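Local coordinates for protein transcriptional regulator (Enterococcus faecalis, PDB 3QFI) that is of unknown molecular function but belongs to the LytR-CpsA-Psr family of proteins, of which many are associated with the bacterial cell envelope, at residues 103-108 against 205-210; 114-119 against 197-202. One frame throughout, in Å; residues are numbered along the deposited sequence.

Contact 1: residues 103-108 against 205-210; sequences IHHYVS and KTDLTW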
loop_
_atom_site.group_PDB
_atom_site.type_symbol
_atom_site.label_atom_id
_atom_site.label_comp_id
_atom_site.label_asym_id
_atom_site.label_seq_id
_atom_site.Cartn_x
_atom_site.Cartn_y
_atom_site.Cartn_z
ATOM N N ILE A 103 8.531 9.465 0.021
ATOM C CA ILE A 103 8.495 8.045 0.328
ATOM C C ILE A 103 9.872 7.761 0.884
ATOM O O ILE A 103 10.827 7.604 0.122
ATOM C CB ILE A 103 8.326 7.170 -0.928
ATOM C CG1 ILE A 103 6.975 7.428 -1.584
ATOM C CG2 ILE A 103 8.454 5.694 -0.540
ATOM C CD1 ILE A 103 5.779 7.088 -0.697
ATOM N N HIS A 104 9.983 7.697 2.203
ATOM C CA HIS A 104 11.268 7.465 2.848
ATOM C C HIS A 104 11.842 6.083 2.655
ATOM O O HIS A 104 13.057 5.914 2.503
ATOM C CB HIS A 104 11.131 7.735 4.330
ATOM C CG HIS A 104 10.619 9.101 4.623
ATOM N ND1 HIS A 104 9.383 9.327 5.186
ATOM C CD2 HIS A 104 11.151 10.319 4.369
ATOM C CE1 HIS A 104 9.176 10.628 5.268
ATOM N NE2 HIS A 104 10.234 11.252 4.779
ATOM N N HIS A 105 10.960 5.093 2.663
ATOM C CA HIS A 105 11.379 3.719 2.527
ATOM C C HIS A 105 10.417 2.912 1.666
ATOM O O HIS A 105 9.245 3.277 1.498
ATOM C CB HIS A 105 11.461 3.084 3.910
ATOM C CG HIS A 105 12.466 3.720 4.814
ATOM N ND1 HIS A 105 13.824 3.620 4.600
ATOM C CD2 HIS A 105 12.316 4.437 5.952
ATOM C CE1 HIS A 105 14.467 4.247 5.569
ATOM N NE2 HIS A 105 13.576 4.750 6.403
ATOM N N TYR A 106 10.908 1.801 1.133
ATOM C CA TYR A 106 10.075 0.936 0.319
ATOM C C TYR A 106 10.386 -0.515 0.654
ATOM O O TYR A 106 11.413 -0.823 1.266
ATOM C CB TYR A 106 10.351 1.167 -1.162
ATOM C CG TYR A 106 11.589 0.468 -1.669
ATOM C CD1 TYR A 106 12.859 1.033 -1.516
ATOM C CD2 TYR A 106 11.490 -0.779 -2.286
ATOM C CE1 TYR A 106 14.006 0.357 -1.971
ATOM C CE2 TYR A 106 12.617 -1.455 -2.737
ATOM C CZ TYR A 106 13.867 -0.893 -2.584
ATOM O OH TYR A 106 14.964 -1.592 -3.048
ATOM N N VAL A 107 9.484 -1.402 0.251
ATOM C CA VAL A 107 9.660 -2.835 0.448
ATOM C C VAL A 107 8.952 -3.599 -0.668
ATOM O O VAL A 107 7.802 -3.318 -0.985
ATOM C CB VAL A 107 9.134 -3.308 1.841
ATOM C CG1 VAL A 107 7.769 -2.768 2.083
ATOM C CG2 VAL A 107 9.103 -4.840 1.907
ATOM N N SER A 108 9.678 -4.530 -1.286
ATOM C CA SER A 108 9.156 -5.377 -2.357
ATOM C C SER A 108 9.120 -6.789 -1.812
ATOM O O SER A 108 10.151 -7.308 -1.369
ATOM C CB SER A 108 10.071 -5.370 -3.584
ATOM O OG SER A 108 9.985 -4.170 -4.318
ATOM N N LYS A 205 12.997 -7.209 -0.938
ATOM C CA LYS A 205 13.950 -6.150 -1.208
ATOM C C LYS A 205 13.528 -4.922 -0.403
ATOM O O LYS A 205 12.348 -4.608 -0.312
ATOM C CB LYS A 205 13.971 -5.802 -2.695
ATOM C CG LYS A 205 14.590 -6.842 -3.608
ATOM C CD LYS A 205 14.654 -6.289 -5.035
ATOM C CE LYS A 205 15.187 -7.304 -6.035
ATOM N NZ LYS A 205 14.422 -8.572 -5.963
ATOM N N THR A 206 14.495 -4.224 0.178
ATOM C CA THR A 206 14.196 -3.044 0.969
ATOM C C THR A 206 15.458 -2.242 1.247
ATOM O O THR A 206 16.551 -2.795 1.293
ATOM C CB THR A 206 13.551 -3.440 2.318
ATOM O OG1 THR A 206 13.230 -2.261 3.066
ATOM C CG2 THR A 206 14.506 -4.297 3.130
ATOM N N ASP A 207 15.298 -0.933 1.423
ATOM C CA ASP A 207 16.415 -0.045 1.733
ATOM C C ASP A 207 16.394 0.184 3.236
ATOM O O ASP A 207 17.062 1.076 3.752
ATOM C CB ASP A 207 16.246 1.289 1.009
ATOM C CG ASP A 207 14.909 1.953 1.311
ATOM O OD1 ASP A 207 14.052 1.298 1.957
ATOM O OD2 ASP A 207 14.715 3.123 0.898
ATOM N N LEU A 208 15.599 -0.637 3.917
ATOM C CA LEU A 208 15.428 -0.585 5.363
ATOM C C LEU A 208 16.402 -1.557 6.023
ATOM O O LEU A 208 16.355 -2.763 5.774
ATOM C CB LEU A 208 13.989 -0.967 5.707
ATOM C CG LEU A 208 13.377 -0.460 7.014
ATOM C CD1 LEU A 208 13.472 1.062 7.099
ATOM C CD2 LEU A 208 11.925 -0.899 7.072
ATOM N N THR A 209 17.287 -1.030 6.860
ATOM C CA THR A 209 18.274 -1.870 7.524
ATOM C C THR A 209 17.730 -2.545 8.766
ATOM O O THR A 209 16.603 -2.293 9.190
ATOM C CB THR A 209 19.541 -1.072 7.927
ATOM O OG1 THR A 209 19.210 -0.098 8.925
ATOM C CG2 THR A 209 20.134 -0.370 6.708
ATOM N N TRP A 210 18.552 -3.411 9.344
ATOM C CA TRP A 210 18.188 -4.155 10.539
ATOM C C TRP A 210 18.086 -3.169 11.690
ATOM O O TRP A 210 17.134 -3.194 12.463
ATOM C CB TRP A 210 19.261 -5.199 10.822
ATOM C CG TRP A 210 19.829 -5.826 9.572
ATOM C CD1 TRP A 210 21.108 -6.267 9.395
ATOM C CD2 TRP A 210 19.142 -6.086 8.334
ATOM N NE1 TRP A 210 21.266 -6.785 8.129
ATOM C CE2 TRP A 210 20.076 -6.691 7.457
ATOM C CE3 TRP A 210 17.830 -5.874 7.880
ATOM C CZ2 TRP A 210 19.744 -7.081 6.152
ATOM C CZ3 TRP A 210 17.498 -6.263 6.578
ATOM C CH2 TRP A 210 18.455 -6.862 5.732
#

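Contact 2: residues 114-119 against 197-202; sequences LKDLID and LDAVEA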
loop_
_atom_site.group_PDB
_atom_site.type_symbol
_atom_site.label_atom_id
_atom_site.label_comp_id
_atom_site.label_asym_id
_atom_site.label_seq_id
_atom_site.Cartn_x
_atom_site.Cartn_y
_atom_site.Cartn_z
ATOM N N LEU A 114 5.834 -13.481 0.888
ATOM C CA LEU A 114 4.659 -13.101 1.642
ATOM C C LEU A 114 4.064 -14.336 2.290
ATOM O O LEU A 114 3.468 -14.260 3.367
ATOM C CB LEU A 114 3.613 -12.426 0.752
ATOM C CG LEU A 114 2.242 -12.242 1.422
ATOM C CD1 LEU A 114 2.380 -11.604 2.800
ATOM C CD2 LEU A 114 1.360 -11.401 0.520
ATOM N N LYS A 115 4.223 -15.482 1.646
ATOM C CA LYS A 115 3.685 -16.697 2.226
ATOM C C LYS A 115 4.539 -17.126 3.419
ATOM O O LYS A 115 4.005 -17.602 4.417
ATOM C CB LYS A 115 3.620 -17.798 1.169
ATOM C CG LYS A 115 3.394 -19.181 1.723
ATOM C CD LYS A 115 3.413 -20.203 0.592
ATOM C CE LYS A 115 3.773 -21.582 1.116
ATOM N NZ LYS A 115 2.922 -21.940 2.282
ATOM N N ASP A 116 5.856 -16.927 3.332
ATOM C CA ASP A 116 6.748 -17.306 4.423
ATOM C C ASP A 116 6.674 -16.328 5.596
ATOM O O ASP A 116 6.921 -16.701 6.744
ATOM C CB ASP A 116 8.199 -17.401 3.939
ATOM C CG ASP A 116 9.129 -18.023 4.986
ATOM O OD1 ASP A 116 8.865 -19.175 5.406
ATOM O OD2 ASP A 116 10.130 -17.374 5.385
ATOM N N LEU A 117 6.337 -15.079 5.304
ATOM C CA LEU A 117 6.225 -14.061 6.336
ATOM C C LEU A 117 5.011 -14.347 7.209
ATOM O O LEU A 117 5.013 -14.064 8.405
ATOM C CB LEU A 117 6.088 -12.679 5.696
ATOM C CG LEU A 117 5.943 -11.473 6.633
ATOM C CD1 LEU A 117 7.135 -11.387 7.558
ATOM C CD2 LEU A 117 5.807 -10.188 5.806
ATOM N N ILE A 118 3.970 -14.909 6.607
ATOM C CA ILE A 118 2.771 -15.217 7.356
ATOM C C ILE A 118 3.043 -16.419 8.245
ATOM O O ILE A 118 2.628 -16.440 9.403
ATOM C CB ILE A 118 1.579 -15.466 6.405
ATOM C CG1 ILE A 118 1.294 -14.181 5.614
ATOM C CG2 ILE A 118 0.338 -15.874 7.195
ATOM C CD1 ILE A 118 0.119 -14.267 4.656
ATOM N N ASP A 119 3.772 -17.404 7.729
ATOM C CA ASP A 119 4.092 -18.586 8.533
ATOM C C ASP A 119 5.170 -18.326 9.581
ATOM O O ASP A 119 5.177 -18.950 10.636
ATOM C CB ASP A 119 4.529 -19.741 7.638
ATOM C CG ASP A 119 3.406 -20.240 6.758
ATOM O OD1 ASP A 119 2.251 -20.265 7.241
ATOM O OD2 ASP A 119 3.671 -20.611 5.594
ATOM N N LEU A 197 12.524 -14.475 11.149
ATOM C CA LEU A 197 11.780 -13.877 10.052
ATOM C C LEU A 197 12.642 -13.739 8.808
ATOM O O LEU A 197 12.123 -13.689 7.704
ATOM C CB LEU A 197 11.243 -12.500 10.462
ATOM C CG LEU A 197 9.813 -12.417 11.012
ATOM C CD1 LEU A 197 8.857 -12.944 9.962
ATOM C CD2 LEU A 197 9.676 -13.208 12.291
ATOM N N ASP A 198 13.958 -13.693 8.986
ATOM C CA ASP A 198 14.872 -13.559 7.856
ATOM C C ASP A 198 14.641 -14.569 6.747
ATOM O O ASP A 198 15.114 -14.380 5.627
ATOM C CB ASP A 198 16.315 -13.649 8.328
ATOM C CG ASP A 198 16.750 -12.409 9.074
ATOM O OD1 ASP A 198 16.570 -11.297 8.525
ATOM O OD2 ASP A 198 17.270 -12.542 10.204
ATOM N N ALA A 199 13.911 -15.637 7.061
ATOM C CA ALA A 199 13.591 -16.677 6.084
ATOM C C ALA A 199 12.793 -16.071 4.930
ATOM O O ALA A 199 12.374 -16.774 4.004
ATOM C CB ALA A 199 12.781 -17.787 6.746
ATOM N N VAL A 200 12.570 -14.764 5.000
ATOM C CA VAL A 200 11.837 -14.081 3.954
ATOM C C VAL A 200 12.762 -13.105 3.229
ATOM O O VAL A 200 12.342 -12.426 2.289
ATOM C CB VAL A 200 10.632 -13.310 4.528
ATOM C CG1 VAL A 200 11.104 -12.077 5.284
ATOM C CG2 VAL A 200 9.692 -12.921 3.402
ATOM N N GLU A 201 14.025 -13.058 3.653
ATOM C CA GLU A 201 15.004 -12.146 3.060
ATOM C C GLU A 201 15.344 -12.450 1.611
ATOM O O GLU A 201 15.546 -11.540 0.806
ATOM C CB GLU A 201 16.304 -12.138 3.875
ATOM C CG GLU A 201 16.195 -11.523 5.276
ATOM C CD GLU A 201 15.497 -10.160 5.292
ATOM O OE1 GLU A 201 15.695 -9.360 4.346
ATOM O OE2 GLU A 201 14.763 -9.884 6.269
ATOM N N ALA A 202 15.419 -13.732 1.283
ATOM C CA ALA A 202 15.750 -14.147 -0.066
ATOM C C ALA A 202 14.626 -13.847 -1.056
ATOM O O ALA A 202 14.735 -14.176 -2.236
ATOM C CB ALA A 202 16.069 -15.620 -0.076
#

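Contact 1: residues 103-108 against 205-210
Ser108 and Lys205 form an antiparallel hydrogen-bonded pair, in which Ser108 N donates to Lys205 O at 2.8 Å and Lys205 N returns a bond to Ser108 O at 2.9 Å. Beyond this pair the side chains of Thr206 and Asp207 take over the bonding. Thr206 OG1, anti to the backbone N (chi1 -178°), is turned to Tyr106 O and donates to it at 2.9 Å. It approaches almost in line with the carbonyl. Thr206 OG1 also accepts from Leu208 N, closing an ST turn. Asp207 OD1 takes the peptide N-H of Tyr106 in a nearly straight bond of 3.3 Å, met on the syn side but tilted from the carboxylate plane. Both backbone polar atoms of Tyr106 are thus gripped by side chains where a regular strand pair would use main-chain groups.

The remaining side-chain contacts gather round two rings. Leu208 CD1 sits over the centre of one face of the His105 ring, 3.5 Å from its centroid, a CH-pi contact, while the Asp207 carboxylate meets that ring at its edge, the two planes 81° apart. The Tyr106 ring leans across the chain at 205-207: Thr206 CA lies over one face, toward the rim, and Asp207 CG comes obliquely to Tyr106 CD1 at 3.6 Å.

Strand 105-109 pairs on its other side with strand 22-28, as in the His105 and Val107 bonds to Leu25. The contact is thus the attachment of a short antiparallel edge strand, 204-206, to a mixed sheet, its pairing giving way to a side-chain-bonded turn leading into helix 210-216.

Contact 2: residues 114-119 against 197-202
Asp116, Leu117 and Val200 account for most of the surface buried between helix 111-120 and the 3-10 turns at 197-202. Asp116 and Val200 are also the residues whose CA atoms are nearest each other, 6.0 Å apart.

Asp116 directs its CB at the turns and, with CG anti to the backbone N (chi1 -170°), extends its carboxylate to the peptide at Ala199. Its OD2 is modelled 2.7 Å from Ala199 O. Both atoms are acceptors, so this is no hydrogen bond, and at this resolution the exact separation is doubtful. The methyl group of Ala199 also faces the carboxylate.

Leu117, the next residue along the helix, carries the apolar part of the contact. Its side chain also runs anti to the backbone N (chi1 179°), and one branch, CD1, meets CD1 of Leu197 obliquely at a modelled 3.3 Å. Ile180 of helix 166-184 also touches Leu117, while Leu197 reaches Val121, just past the end of the helix.

Val200 points its CB at the helix. Its CG2 branch lies 4.3 Å from Leu117 CB, close to the base of that leucine, whereas Leu197 meets its end; the two residues thus touch Leu117 at different points along its length. Val200 is buried, unlike its neighbour Ala199.

A different face of the helix bears Lys115 and Asp119, joined by a long salt bridge. Lys115 NZ also bonds to Thr150, and Asp119 OD1 to the backbone of Gly149.

No hydrogen bond or salt bridge crosses between the two segments. What joins them is therefore mainly apolar contact of Leu117 with Leu197 and Val200.

How the contacts relate
Contact 2 is nested within the chain loop that contact 1 closes. Strand 105-109 leads directly into helix 111-120, and the turns at 197-202 run on into strand 204-206, so both halves of contact 2 are close in sequence to the paired strands of contact 1. The centres of the two contacts are about 15 Å apart. They touch where Trp210 CH2 lies 4.0 Å from Glu201 OE1. Both lie toward the surface, contact 1 about 13 Å and contact 2 about 18 Å from the centre of the chain to their own centres. Four hydrogen bonds cross contact 1, whereas none crosses contact 2.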